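Long-range contact in peptidase, zinc-dependent (Methanocorpusculum labreanum, PDB 3LMC), which is probably a zinc-dependent metallopeptidase of family M54, binding one zinc ion and, at a second site, one iron ion: residues Glu89-Leu99 with Gly116-Arg124. Residues are numbered along the deposited sequence; the frame is centred on the assembly and turned at random.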
loop_
_atom_site.group_PDB
_atom_site.type_symbol
_atom_site.label_atom_id
_atom_site.label_comp_id
_atom_site.label_asym_id
_atom_site.label_seq_id
_atom_site.Cartn_x
_atom_site.Cartn_y
_atom_site.Cartn_z
ATOM N N GLU A 89 9.067 1.366 -11.001
ATOM C CA GLU A 89 9.140 1.934 -9.659
ATOM C C GLU A 89 7.765 1.899 -9.001
ATOM O O GLU A 89 6.999 2.859 -9.061
ATOM C CB GLU A 89 9.713 3.353 -9.709
ATOM C CG GLU A 89 11.024 3.443 -10.494
ATOM C CD GLU A 89 12.125 2.537 -9.932
ATOM O OE1 GLU A 89 12.206 2.377 -8.694
ATOM O OE2 GLU A 89 12.918 1.989 -10.730
ATOM N N LYS A 90 7.450 0.757 -8.404
ATOM C CA LYS A 90 6.151 0.550 -7.796
ATOM C C LYS A 90 6.105 1.370 -6.527
ATOM O O LYS A 90 7.086 1.417 -5.789
ATOM C CB LYS A 90 5.968 -0.921 -7.446
ATOM C CG LYS A 90 6.179 -1.883 -8.618
ATOM C CD LYS A 90 5.369 -1.493 -9.837
ATOM C CE LYS A 90 5.487 -2.586 -10.949
ATOM N NZ LYS A 90 4.711 -2.185 -12.167
ATOM N N ILE A 91 4.977 2.018 -6.266
ATOM C CA ILE A 91 4.816 2.767 -5.025
ATOM C C ILE A 91 3.623 2.290 -4.211
ATOM O O ILE A 91 2.527 2.130 -4.746
ATOM C CB ILE A 91 4.644 4.259 -5.313
ATOM C CG1 ILE A 91 5.914 4.800 -5.979
ATOM C CG2 ILE A 91 4.264 5.028 -4.034
ATOM C CD1 ILE A 91 5.755 6.202 -6.562
ATOM N N LEU A 92 3.847 2.076 -2.917
ATOM C CA LEU A 92 2.763 1.878 -1.958
ATOM C C LEU A 92 2.684 3.116 -1.065
ATOM O O LEU A 92 3.616 3.409 -0.306
ATOM C CB LEU A 92 3.015 0.634 -1.094
ATOM C CG LEU A 92 2.048 0.426 0.091
ATOM C CD1 LEU A 92 0.605 0.355 -0.386
ATOM C CD2 LEU A 92 2.391 -0.815 0.949
ATOM N N LEU A 93 1.570 3.839 -1.155
ATOM C CA LEU A 93 1.318 5.006 -0.306
ATOM C C LEU A 93 0.609 4.551 0.985
ATOM O O LEU A 93 -0.389 3.826 0.942
ATOM C CB LEU A 93 0.432 6.005 -1.058
ATOM C CG LEU A 93 0.385 7.506 -0.739
ATOM C CD1 LEU A 93 -1.048 8.041 -0.810
ATOM C CD2 LEU A 93 1.037 7.857 0.571
ATOM N N VAL A 94 1.139 4.964 2.129
ATOM C CA VAL A 94 0.493 4.706 3.424
ATOM C C VAL A 94 -0.072 6.037 3.881
ATOM O O VAL A 94 0.686 6.958 4.176
ATOM C CB VAL A 94 1.500 4.192 4.455
ATOM C CG1 VAL A 94 0.853 4.074 5.833
ATOM C CG2 VAL A 94 2.059 2.850 4.011
ATOM N N THR A 95 -1.399 6.148 3.908
ATOM C CA THR A 95 -2.062 7.437 4.105
ATOM C C THR A 95 -2.996 7.415 5.315
ATOM O O THR A 95 -3.600 6.385 5.615
ATOM C CB THR A 95 -2.904 7.802 2.866
ATOM O OG1 THR A 95 -3.638 9.015 3.117
ATOM C CG2 THR A 95 -3.899 6.689 2.572
ATOM N N PRO A 96 -3.155 8.554 6.000
ATOM C CA PRO A 96 -4.078 8.533 7.150
ATOM C C PRO A 96 -5.553 8.634 6.755
ATOM O O PRO A 96 -6.419 8.441 7.619
ATOM C CB PRO A 96 -3.677 9.787 7.936
ATOM C CG PRO A 96 -3.185 10.737 6.839
ATOM C CD PRO A 96 -2.411 9.827 5.906
ATOM N N GLY A 97 -5.845 8.945 5.491
ATOM C CA GLY A 97 -7.217 9.226 5.085
ATOM C C GLY A 97 -8.075 7.974 5.015
ATOM O O GLY A 97 -7.572 6.911 4.676
ATOM N N ASP A 98 -9.358 8.086 5.356
ATOM C CA ASP A 98 -10.292 6.972 5.169
ATOM C C ASP A 98 -10.634 6.848 3.674
ATOM O O ASP A 98 -10.972 7.841 3.015
ATOM C CB ASP A 98 -11.572 7.175 5.982
ATOM C CG ASP A 98 -12.462 5.931 6.003
ATOM O OD1 ASP A 98 -11.928 4.795 6.094
ATOM O OD2 ASP A 98 -13.700 6.096 5.936
ATOM N N LEU A 99 -10.550 5.630 3.143
ATOM C CA LEU A 99 -10.647 5.424 1.694
ATOM C C LEU A 99 -11.928 4.717 1.297
ATOM O O LEU A 99 -12.396 3.809 1.999
ATOM C CB LEU A 99 -9.471 4.589 1.198
ATOM C CG LEU A 99 -8.088 5.177 1.438
ATOM C CD1 LEU A 99 -7.037 4.229 0.891
ATOM C CD2 LEU A 99 -7.995 6.543 0.770
ATOM N N GLY A 116 1.276 0.672 -11.626
ATOM C CA GLY A 116 2.227 0.347 -10.577
ATOM C C GLY A 116 2.120 1.251 -9.354
ATOM O O GLY A 116 3.136 1.643 -8.778
ATOM N N VAL A 117 0.897 1.598 -8.953
ATOM C CA VAL A 117 0.697 2.351 -7.707
ATOM C C VAL A 117 -0.359 1.690 -6.839
ATOM O O VAL A 117 -1.355 1.177 -7.350
ATOM C CB VAL A 117 0.246 3.807 -7.956
ATOM C CG1 VAL A 117 1.402 4.650 -8.536
ATOM C CG2 VAL A 117 -1.009 3.837 -8.868
ATOM N N ALA A 118 -0.146 1.718 -5.526
ATOM C CA ALA A 118 -1.091 1.133 -4.588
ATOM C C ALA A 118 -1.182 2.008 -3.346
ATOM O O ALA A 118 -0.362 2.912 -3.144
ATOM C CB ALA A 118 -0.669 -0.287 -4.215
ATOM N N ILE A 119 -2.181 1.742 -2.512
ATOM C CA ILE A 119 -2.403 2.562 -1.329
ATOM C C ILE A 119 -2.947 1.720 -0.184
ATOM O O ILE A 119 -3.723 0.788 -0.415
ATOM C CB ILE A 119 -3.387 3.734 -1.638
ATOM C CG1 ILE A 119 -3.436 4.745 -0.491
ATOM C CG2 ILE A 119 -4.784 3.210 -1.923
ATOM C CD1 ILE A 119 -4.163 6.080 -0.876
ATOM N N VAL A 120 -2.522 2.026 1.041
ATOM C CA VAL A 120 -3.147 1.443 2.225
ATOM C C VAL A 120 -3.435 2.544 3.238
ATOM O O VAL A 120 -2.654 3.495 3.379
ATOM C CB VAL A 120 -2.294 0.344 2.875
ATOM C CG1 VAL A 120 -0.850 0.802 3.052
ATOM C CG2 VAL A 120 -2.895 -0.047 4.234
ATOM N N SER A 121 -4.570 2.436 3.925
ATOM C CA SER A 121 -4.926 3.427 4.924
ATOM C C SER A 121 -5.012 2.779 6.296
ATOM O O SER A 121 -5.810 1.860 6.499
ATOM C CB SER A 121 -6.273 4.054 4.612
ATOM O OG SER A 121 -6.761 4.689 5.786
ATOM N N PRO A 122 -4.183 3.239 7.238
ATOM C CA PRO A 122 -4.288 2.676 8.587
ATOM C C PRO A 122 -5.509 3.197 9.346
ATOM O O PRO A 122 -5.693 2.804 10.501
ATOM C CB PRO A 122 -3.007 3.156 9.262
ATOM C CG PRO A 122 -2.055 3.447 8.140
ATOM C CD PRO A 122 -2.943 4.009 7.062
ATOM N N HIS A 123 -6.340 4.035 8.719
ATOM C CA HIS A 123 -7.451 4.657 9.457
ATOM C C HIS A 123 -8.348 3.643 10.154
ATOM O O HIS A 123 -8.766 3.862 11.282
ATOM C CB HIS A 123 -8.300 5.555 8.564
ATOM C CG HIS A 123 -9.253 6.426 9.330
ATOM N ND1 HIS A 123 -10.609 6.184 9.381
ATOM C CD2 HIS A 123 -9.036 7.518 10.102
ATOM C CE1 HIS A 123 -11.193 7.108 10.123
ATOM N NE2 HIS A 123 -10.261 7.927 10.578
ATOM N N ARG A 124 -8.656 2.538 9.479
ATOM C CA ARG A 124 -9.466 1.486 10.083
ATOM C C ARG A 124 -8.661 0.277 10.560
ATOM O O ARG A 124 -9.240 -0.736 10.979
ATOM C CB ARG A 124 -10.554 1.049 9.113
ATOM C CG ARG A 124 -11.579 2.161 8.866
ATOM C CD ARG A 124 -12.669 1.715 7.922
ATOM N NE ARG A 124 -13.478 2.840 7.470
ATOM C CZ ARG A 124 -14.796 2.920 7.592
ATOM N NH1 ARG A 124 -15.480 1.940 8.171
ATOM N NH2 ARG A 124 -15.437 3.975 7.113
#
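The guanidinium of Arg124 turns its NE/NH2 edge, in plane, to the syn side of the Asp98 carboxylate, both nitrogens tilted out of the carboxylate plane. It is a side-on, two-pronged salt bridge of nearly straight bonds: NE lies 2.8 Å from OD1 of Asp98 (169°), and NH2 lies 3.0 Å from its OD2 (172°). The Arg124 chain, extended from CG to NE, carries this edge to Asp98; Phe106 adds a cation-pi contact, and Gln50 also bonds OD2. A leucine in place of Arg124 would probably leave the carboxylate of Asp98 without its charge partner and lose the cation-pi contact with Phe106. Oblique to the His123 ring, Asp98 CB lies 3.7 Å from ND1, which is buried without a hydrogen-bond partner, and Pro96 O lies near CD2; Phe129 meets the ring at a steep angle. Between these groups and the strands, Ser121 OG, anti to its own N (chi1 162°), gives a 2.6 Å bond to Gly97 O from above the carbonyl plane and accepts from His123 N, an ST turn. Thr95 OG1 closes a second ST turn with Gly97 N. Further back, five backbone hydrogen bonds join parallel strands 90-94 and 117-120, from Ile91 N to Gly116 O through to Thr95 N to Val120 O (3.0 Å). On one face Ile119 CD1 lies 3.7 Å from CD1 of Leu93, Ile119 CG2 meets Leu99 CD1 tip to tip, and helix 53-66 packs over Ile91, Val117 and Ile119. On the other, Val120 CG1 fits against Leu92 CD1 and, at 3.7 Å, Val94 CG2. There the sheet lies against HExxH helix 136-154, source of zinc ligands His149 and His153 and probably the active-site helix, as in zinc metallopeptidases of this clan.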